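Local coordinates for Swi5-dependent recombination DNA repair protein 1 (Schizosaccharomyces pombe, PDB 3VIQ), which takes part in recombinational DNA repair and meiotic chromosome segregation, interacting with Swi5 and the recombinase Rhp51, at residues G72-F77 / I88-T93; T96-L101 / F113-G118. One frame throughout, in Å; residues are numbered along the deposited sequence.

Both contacts lie in the C-terminal domain of the protein, beyond its two long helices, on successive elements of the chain. Contact 1 pairs the arms of a beta hairpin, residues 73-78 and 88-93, and is a surface contact held mainly by backbone bonds, with polar side chains on both faces and Phe77 packed against Gln89. Contact 2 is smaller but partly buried: the short helix 97-103 meets residues 113-118, with apolar packing on its inner side and a serine-carboxylate bond on its outer one. Their centres lie about 19 Å apart, yet they touch where Val73 CG2 packs 3.9 Å from Met99 SD, tying the hairpin base to the helix.

Contact 1: residues G72-F77 / I88-T93; sequences GVTQSF and IQEVRT
Arg92, modelled in two conformers, reaches over to Thr74 in one of them, on one face of a beta hairpin whose arms run antiparallel, their short segments 157° apart in direction. The side-chain bonds between the two hold for that conformer and are to that extent uncertain. In it the arginine chain is extended. Its CB passes 3.8 Å from Val73 O. CG and CD then run on beside the Thr74 hydroxyl, with CD 4.0 Å from Thr74 OG1. Arg92 NE donates to Thr74 OG1 over 3.0 Å, and NH2 adds a weak bond to the same oxygen, which sits at the guanidinium edge, somewhat tilted from its plane. Thr74 holds OG1 beside its own backbone N (chi1 -70°), which leaves the methyl branch for the neighbouring glutamate: Thr74 CG2 lies 3.8 Å from Glu90 CG. Replacing Thr74 with alanine would probably leave this Arg92 conformer without its acceptor, free to swing, and strip the methyl cover from Glu90 CG.

Backbone bonds join the arms. At the base, Val73 and Thr93 exchange two, Val73 N meeting Thr93 O at 3.0 Å, while the Val73 side chain packs on Phe95. Gln75 N makes a weak bond to Val91 O, 3.4 Å. Farther out, Phe77 and Gln89 form another hydrogen-bonded pair.

Val73, Gln75, Phe77, Gln89, Val91 and Thr93 lie on the opposite face. There the Gln89 chain runs alongside Phe77 in the same direction, making a CH-pi contact. Gln89 CB stands over the ring face, 3.8 Å from the centroid of Phe77 and 22° off the normal, displaced toward the rim, and Gln89 CG comes to 3.5 Å from Phe77 CZ.

Contact 2: residues T96-L101 / F113-G118; sequences TMSMFL and FDEENG
Met97 and Phe113 form the tightly packed part of this contact, the Met97 chain lying roughly perpendicular to that of Phe113. With chi1 at 179°, Met97 swings CG away from the amide and to within 3.7 Å of Phe113 CB; a bend at the next bond then turns the sulfur away from the phenylalanine. The Phe113 ring is met obliquely by Met97 CG, and Trp120 meets the same ring edge-to-face. Leu101 borders this patch one helical turn on, with Leu101 CD1 4.1 Å from Phe113 N. Met97 also packs on Phe60 of helix 38-68 and on Trp120, while Phe100, three residues on, packs on Met60 of the Swi5 chain.

The helix start fits a capping box, with both bonds weak and a sulfur as the return acceptor. Thr96 at the N-cap accepts from the backbone of Met99, over 3.4 Å between Met99 N and Thr96 OG1, and Met99 SD accepts from Thr96 N in return.

The looser, more polar side faces outward at this same helix start. Glu115, an exposed residue, folds its bent chain back so that Ser98 OG donates to Glu115 OE1 over 2.6 Å, nearly along the C-O axis. Ser98 N adds a weak bond to the same oxygen, at 3.4 Å. Both donors of Ser98, the amide only weakly, point to one carboxylate oxygen, and the nearby helix N-terminus would probably favour its negative charge. Thr96 CB lies beside that oxygen too, 3.7 Å from Glu115 OE1. A water bridges the two segments: it donates to Ser98 OG at 2.8 Å and accepts from Phe113 N at 3.1 Å.

Contact 1: residues G72-F77 / I88-T93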
ATOM      1  N   GLY A  72     -23.793  -3.676 -24.260  1.00 74.54           N
ATOM      2  CA  GLY A  72     -22.802  -2.853 -23.594  1.00 71.63           C
ATOM      3  C   GLY A  72     -23.069  -2.839 -22.104  1.00 68.58           C
ATOM      4  O   GLY A  72     -23.651  -3.805 -21.558  1.00 64.13           O
ATOM      5  N   VAL A  73     -22.660  -1.730 -21.480  1.00 66.22           N
ATOM      6  CA  VAL A  73     -22.773  -1.507 -20.051  1.00 69.01           C
ATOM      7  C   VAL A  73     -24.053  -0.743 -19.680  1.00 72.01           C
ATOM      8  O   VAL A  73     -24.270   0.344 -20.189  1.00 77.14           O
ATOM      9  CB  VAL A  73     -21.573  -0.631 -19.532  1.00 68.99           C
ATOM     10  CG1 VAL A  73     -21.768  -0.253 -18.068  1.00 68.64           C
ATOM     11  CG2 VAL A  73     -20.193  -1.322 -19.751  1.00 65.95           C
ATOM     12  N   THR A  74     -24.858  -1.280 -18.760  1.00 72.00           N
ATOM     13  CA  THR A  74     -25.990  -0.548 -18.175  1.00 73.41           C
ATOM     14  C   THR A  74     -25.658   0.194 -16.860  1.00 71.95           C
ATOM     15  O   THR A  74     -25.250  -0.426 -15.872  1.00 73.69           O
ATOM     16  CB  THR A  74     -27.184  -1.508 -17.907  1.00 77.49           C
ATOM     17  OG1 THR A  74     -27.763  -1.931 -19.155  1.00 81.23           O
ATOM     18  CG2 THR A  74     -28.267  -0.822 -17.073  1.00 76.20           C
ATOM     19  N   GLN A  75     -25.856   1.512 -16.843  1.00 69.48           N
ATOM     20  CA  GLN A  75     -25.755   2.314 -15.620  1.00 68.69           C
ATOM     21  C   GLN A  75     -27.150   2.555 -15.092  1.00 69.61           C
ATOM     22  O   GLN A  75     -28.039   2.963 -15.851  1.00 68.95           O
ATOM     23  CB  GLN A  75     -25.091   3.655 -15.908  1.00 70.76           C
ATOM     24  CG  GLN A  75     -23.626   3.553 -16.206  1.00 70.35           C
ATOM     25  CD  GLN A  75     -23.005   4.840 -16.738  1.00 74.14           C
ATOM     26  OE1 GLN A  75     -23.690   5.714 -17.272  1.00 72.25           O
ATOM     27  NE2 GLN A  75     -21.681   4.937 -16.627  1.00 74.39           N
ATOM     28  N   SER A  76     -27.352   2.315 -13.799  1.00 66.75           N
ATOM     29  CA  SER A  76     -28.686   2.361 -13.204  1.00 66.27           C
ATOM     30  C   SER A  76     -28.748   3.193 -11.909  1.00 65.23           C
ATOM     31  O   SER A  76     -27.827   3.150 -11.103  1.00 69.31           O
ATOM     32  CB  SER A  76     -29.165   0.937 -12.910  1.00 68.19           C
ATOM     33  OG  SER A  76     -29.641   0.285 -14.078  1.00 70.92           O
ATOM     34  N   PHE A  77     -29.835   3.941 -11.716  1.00 63.92           N
ATOM     35  CA  PHE A  77     -30.145   4.561 -10.422  1.00 61.88           C
ATOM     36  C   PHE A  77     -31.627   4.765 -10.287  1.00 62.06           C
ATOM     37  O   PHE A  77     -32.354   4.773 -11.273  1.00 64.58           O
ATOM     38  CB  PHE A  77     -29.417   5.895 -10.216  1.00 62.16           C
ATOM     39  CG  PHE A  77     -29.629   6.895 -11.328  1.00 61.52           C
ATOM     40  CD1 PHE A  77     -30.653   7.825 -11.265  1.00 61.79           C
ATOM     41  CD2 PHE A  77     -28.812   6.897 -12.430  1.00 61.01           C
ATOM     42  CE1 PHE A  77     -30.838   8.731 -12.282  1.00 61.28           C
ATOM     43  CE2 PHE A  77     -29.017   7.799 -13.460  1.00 61.56           C
ATOM     44  CZ  PHE A  77     -30.017   8.719 -13.369  1.00 61.32           C
ATOM     45  N   ILE A  88     -36.443   3.061 -11.780  1.00 69.48           N
ATOM     46  CA  ILE A  88     -34.984   3.026 -11.899  1.00 66.76           C
ATOM     47  C   ILE A  88     -34.662   3.605 -13.280  1.00 67.41           C
ATOM     48  O   ILE A  88     -35.345   3.297 -14.255  1.00 68.52           O
ATOM     49  CB  ILE A  88     -34.455   1.578 -11.778  1.00 69.87           C
ATOM     50  CG1 ILE A  88     -34.876   0.970 -10.426  1.00 71.76           C
ATOM     51  CG2 ILE A  88     -32.937   1.513 -11.919  1.00 66.11           C
ATOM     52  CD1 ILE A  88     -36.318   0.443 -10.394  1.00 71.56           C
ATOM     53  N   GLN A  89     -33.669   4.476 -13.343  1.00 64.67           N
ATOM     54  CA  GLN A  89     -33.313   5.177 -14.562  1.00 66.23           C
ATOM     55  C   GLN A  89     -32.124   4.439 -15.108  1.00 67.22           C
ATOM     56  O   GLN A  89     -31.148   4.222 -14.379  1.00 66.77           O
ATOM     57  CB  GLN A  89     -32.933   6.636 -14.267  1.00 65.62           C
ATOM     58  CG  GLN A  89     -32.581   7.482 -15.486  1.00 67.53           C
ATOM     59  CD  GLN A  89     -33.791   7.795 -16.341  1.00 68.47           C
ATOM     60  OE1 GLN A  89     -34.708   8.504 -15.919  1.00 72.59           O
ATOM     61  NE2 GLN A  89     -33.813   7.254 -17.535  1.00 69.23           N
ATOM     62  N   GLU A  90     -32.206   4.048 -16.373  1.00 67.69           N
ATOM     63  CA  GLU A  90     -31.160   3.251 -17.008  1.00 70.86           C
ATOM     64  C   GLU A  90     -30.538   4.011 -18.188  1.00 74.07           C
ATOM     65  O   GLU A  90     -31.012   5.071 -18.605  1.00 77.57           O
ATOM     66  CB  GLU A  90     -31.699   1.870 -17.433  1.00 71.08           C
ATOM     67  CG  GLU A  90     -31.583   0.803 -16.344  1.00 72.05           C
ATOM     68  CD  GLU A  90     -32.499  -0.431 -16.521  1.00 75.06           C
ATOM     69  OE1 GLU A  90     -32.949  -0.687 -17.654  1.00 78.38           O
ATOM     70  OE2 GLU A  90     -32.768  -1.147 -15.507  1.00 74.91           O
ATOM     71  N   VAL A  91     -29.459   3.456 -18.708  1.00 75.22           N
ATOM     72  CA  VAL A  91     -28.692   4.080 -19.774  1.00 75.55           C
ATOM     73  C   VAL A  91     -27.797   2.979 -20.300  1.00 75.54           C
ATOM     74  O   VAL A  91     -27.673   1.933 -19.668  1.00 76.70           O
ATOM     75  CB  VAL A  91     -27.859   5.276 -19.217  1.00 76.11           C
ATOM     76  CG1 VAL A  91     -26.454   5.337 -19.825  1.00 74.34           C
ATOM     77  CG2 VAL A  91     -28.607   6.582 -19.417  1.00 74.04           C
ATOM     78  N   ARG A  92     -27.220   3.177 -21.475  1.00 74.50           N
ATOM     79  CA  ARG A  92     -26.192   2.271 -21.924  0.50 73.95           C
ATOM     80  C   ARG A  92     -24.989   3.074 -22.405  1.00 75.72           C
ATOM     81  O   ARG A  92     -25.126   4.219 -22.839  1.00 76.67           O
ATOM     82  CB  ARG A  92     -26.765   1.277 -22.929  0.50 72.90           C
ATOM     83  CG  ARG A  92     -27.825   0.426 -22.240  0.50 71.49           C
ATOM     84  CD  ARG A  92     -28.285  -0.801 -22.978  0.50 70.47           C
ATOM     85  NE  ARG A  92     -28.681  -1.792 -21.986  0.50 68.85           N
ATOM     86  CZ  ARG A  92     -29.140  -3.006 -22.258  0.50 68.29           C
ATOM     87  NH1 ARG A  92     -29.287  -3.412 -23.510  0.50 68.22           N
ATOM     88  NH2 ARG A  92     -29.451  -3.818 -21.255  0.50 66.46           N
ATOM     89  N   THR A  93     -23.799   2.486 -22.230  1.00 77.70           N
ATOM     90  CA  THR A  93     -22.502   3.142 -22.528  1.00 77.88           C
ATOM     91  C   THR A  93     -21.447   2.076 -22.749  1.00 76.71           C
ATOM     92  O   THR A  93     -21.638   0.906 -22.374  1.00 78.19           O
ATOM     93  CB  THR A  93     -22.015   4.061 -21.382  1.00 78.00           C
ATOM     94  OG1 THR A  93     -22.978   5.086 -21.156  1.00 80.36           O
ATOM     95  CG2 THR A  93     -20.698   4.727 -21.719  1.00 77.84           C
TER

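Contact 2: residues T96-L101 / F113-G118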
ATOM      1  N   THR A  96     -15.192   0.693 -20.638  1.00 64.12           N
ATOM      2  CA  THR A  96     -13.921   1.405 -20.684  1.00 62.44           C
ATOM      3  C   THR A  96     -12.819   0.596 -19.956  1.00 59.81           C
ATOM      4  O   THR A  96     -13.107  -0.367 -19.225  1.00 57.53           O
ATOM      5  CB  THR A  96     -14.066   2.808 -20.067  1.00 62.32           C
ATOM      6  OG1 THR A  96     -14.426   2.682 -18.687  1.00 60.82           O
ATOM      7  CG2 THR A  96     -15.152   3.635 -20.802  1.00 61.28           C
ATOM      8  N   MET A  97     -11.568   0.977 -20.185  1.00 58.92           N
ATOM      9  CA  MET A  97     -10.435   0.335 -19.508  1.00 60.34           C
ATOM     10  C   MET A  97     -10.589   0.496 -18.002  1.00 59.53           C
ATOM     11  O   MET A  97     -10.209  -0.388 -17.250  1.00 59.57           O
ATOM     12  CB  MET A  97      -9.080   0.903 -19.976  1.00 59.82           C
ATOM     13  CG  MET A  97      -7.826   0.284 -19.277  1.00 59.82           C
ATOM     14  SD  MET A  97      -7.686  -1.532 -19.345  1.00 59.62           S
ATOM     15  CE  MET A  97      -6.907  -1.745 -20.940  1.00 60.88           C
ATOM     16  N   SER A  98     -11.177   1.609 -17.576  1.00 60.00           N
ATOM     17  CA  SER A  98     -11.255   1.935 -16.160  1.00 61.06           C
ATOM     18  C   SER A  98     -12.282   1.072 -15.454  1.00 59.24           C
ATOM     19  O   SER A  98     -12.107   0.721 -14.305  1.00 57.12           O
ATOM     20  CB  SER A  98     -11.570   3.426 -15.998  1.00 63.39           C
ATOM     21  OG  SER A  98     -10.598   4.190 -16.707  1.00 64.96           O
ATOM     22  N   MET A  99     -13.369   0.746 -16.150  1.00 60.66           N
ATOM     23  CA  MET A  99     -14.342  -0.222 -15.632  1.00 59.63           C
ATOM     24  C   MET A  99     -13.673  -1.590 -15.542  1.00 57.46           C
ATOM     25  O   MET A  99     -13.870  -2.339 -14.577  1.00 55.87           O
ATOM     26  CB  MET A  99     -15.564  -0.302 -16.540  1.00 60.05           C
ATOM     27  CG  MET A  99     -16.458   0.937 -16.505  1.00 62.32           C
ATOM     28  SD  MET A  99     -17.529   0.929 -17.954  1.00 66.16           S
ATOM     29  CE  MET A  99     -18.309   2.559 -17.878  1.00 67.44           C
ATOM     30  N   PHE A 100     -12.892  -1.901 -16.570  1.00 56.85           N
ATOM     31  CA  PHE A 100     -12.123  -3.127 -16.583  1.00 56.48           C
ATOM     32  C   PHE A 100     -11.214  -3.179 -15.387  1.00 52.93           C
ATOM     33  O   PHE A 100     -11.237  -4.139 -14.634  1.00 53.31           O
ATOM     34  CB  PHE A 100     -11.316  -3.251 -17.874  1.00 56.69           C
ATOM     35  CG  PHE A 100     -10.394  -4.403 -17.874  1.00 56.41           C
ATOM     36  CD1 PHE A 100     -10.848  -5.648 -18.260  1.00 57.59           C
ATOM     37  CD2 PHE A 100      -9.074  -4.256 -17.449  1.00 55.60           C
ATOM     38  CE1 PHE A 100     -10.001  -6.731 -18.248  1.00 57.82           C
ATOM     39  CE2 PHE A 100      -8.243  -5.312 -17.427  1.00 55.89           C
ATOM     40  CZ  PHE A 100      -8.694  -6.565 -17.826  1.00 57.19           C
ATOM     41  N   LEU A 101     -10.417  -2.149 -15.176  1.00 53.94           N
ATOM     42  CA  LEU A 101      -9.437  -2.191 -14.044  1.00 53.88           C
ATOM     43  C   LEU A 101     -10.160  -2.274 -12.688  1.00 53.16           C
ATOM     44  O   LEU A 101      -9.779  -3.052 -11.822  1.00 51.87           O
ATOM     45  CB  LEU A 101      -8.508  -0.985 -14.064  1.00 53.50           C
ATOM     46  CG  LEU A 101      -7.492  -0.853 -15.190  1.00 54.94           C
ATOM     47  CD1 LEU A 101      -6.923   0.599 -15.156  1.00 55.57           C
ATOM     48  CD2 LEU A 101      -6.400  -1.919 -15.148  1.00 53.78           C
ATOM     49  N   PHE A 113      -5.389   4.219 -16.446  1.00 70.50           N
ATOM     50  CA  PHE A 113      -5.418   4.577 -17.852  1.00 73.56           C
ATOM     51  C   PHE A 113      -5.895   6.023 -17.966  1.00 74.98           C
ATOM     52  O   PHE A 113      -6.847   6.436 -17.311  1.00 73.13           O
ATOM     53  CB  PHE A 113      -6.363   3.649 -18.630  1.00 73.95           C
ATOM     54  CG  PHE A 113      -6.139   3.658 -20.135  1.00 74.32           C
ATOM     55  CD1 PHE A 113      -4.972   3.141 -20.684  1.00 72.98           C
ATOM     56  CD2 PHE A 113      -7.111   4.170 -21.004  1.00 75.63           C
ATOM     57  CE1 PHE A 113      -4.776   3.139 -22.070  1.00 75.08           C
ATOM     58  CE2 PHE A 113      -6.914   4.174 -22.393  1.00 74.46           C
ATOM     59  CZ  PHE A 113      -5.749   3.652 -22.922  1.00 74.04           C
ATOM     60  N   ASP A 114      -5.192   6.792 -18.787  1.00 79.29           N
ATOM     61  CA  ASP A 114      -5.624   8.130 -19.153  1.00 81.98           C
ATOM     62  C   ASP A 114      -6.671   7.983 -20.261  1.00 81.92           C
ATOM     63  O   ASP A 114      -6.354   7.899 -21.452  1.00 81.46           O
ATOM     64  CB  ASP A 114      -4.429   8.947 -19.628  1.00 83.87           C
ATOM     65  CG  ASP A 114      -4.789  10.366 -19.976  1.00 85.54           C
ATOM     66  OD1 ASP A 114      -5.989  10.675 -20.172  1.00 85.53           O
ATOM     67  OD2 ASP A 114      -3.843  11.175 -20.063  1.00 87.68           O
ATOM     68  N   GLU A 115      -7.925   7.953 -19.845  1.00 81.73           N
ATOM     69  CA  GLU A 115      -9.024   7.650 -20.750  1.00 83.46           C
ATOM     70  C   GLU A 115      -9.125   8.656 -21.908  1.00 85.37           C
ATOM     71  O   GLU A 115      -9.578   8.295 -22.988  1.00 85.91           O
ATOM     72  CB  GLU A 115     -10.336   7.553 -19.957  1.00 80.77           C
ATOM     73  CG  GLU A 115     -11.333   6.584 -20.542  1.00 81.05           C
ATOM     74  CD  GLU A 115     -10.950   5.125 -20.358  1.00 79.11           C
ATOM     75  OE1 GLU A 115     -10.988   4.637 -19.208  1.00 75.84           O
ATOM     76  OE2 GLU A 115     -10.641   4.461 -21.381  1.00 78.50           O
ATOM     77  N   GLU A 116      -8.674   9.896 -21.696  1.00 91.38           N
ATOM     78  CA  GLU A 116      -8.654  10.916 -22.766  1.00 97.22           C
ATOM     79  C   GLU A 116      -7.520  10.686 -23.763  1.00 99.89           C
ATOM     80  O   GLU A 116      -7.762  10.496 -24.956  1.00102.81           O
ATOM     81  CB  GLU A 116      -8.532  12.338 -22.194  1.00 98.69           C
ATOM     82  CG  GLU A 116      -9.863  13.006 -21.863  1.00101.35           C
ATOM     83  CD  GLU A 116     -10.710  13.294 -23.095  1.00106.53           C
ATOM     84  OE1 GLU A 116     -10.183  13.852 -24.086  1.00108.54           O
ATOM     85  OE2 GLU A 116     -11.914  12.963 -23.067  1.00109.07           O
ATOM     86  N   ASN A 117      -6.285  10.703 -23.266  1.00 99.60           N
ATOM     87  CA  ASN A 117      -5.104  10.558 -24.130  1.00 99.86           C
ATOM     88  C   ASN A 117      -4.876   9.125 -24.639  1.00 96.93           C
ATOM     89  O   ASN A 117      -4.051   8.911 -25.528  1.00 96.60           O
ATOM     90  CB  ASN A 117      -3.845  11.069 -23.424  1.00101.46           C
ATOM     91  CG  ASN A 117      -3.924  12.550 -23.086  1.00104.75           C
ATOM     92  OD1 ASN A 117      -3.219  13.366 -23.678  1.00108.86           O
ATOM     93  ND2 ASN A 117      -4.795  12.905 -22.139  1.00102.76           N
ATOM     94  N   GLY A 118      -5.596   8.157 -24.063  1.00 93.28           N
ATOM     95  CA  GLY A 118      -5.632   6.789 -24.580  1.00 89.49           C
ATOM     96  C   GLY A 118      -4.355   6.007 -24.369  1.00 86.54           C
ATOM     97  O   GLY A 118      -3.939   5.251 -25.240  1.00 84.98           O
TER
HETATM   98  O   HOH W   1      -8.214   3.777 -15.247  1.00 61.49           O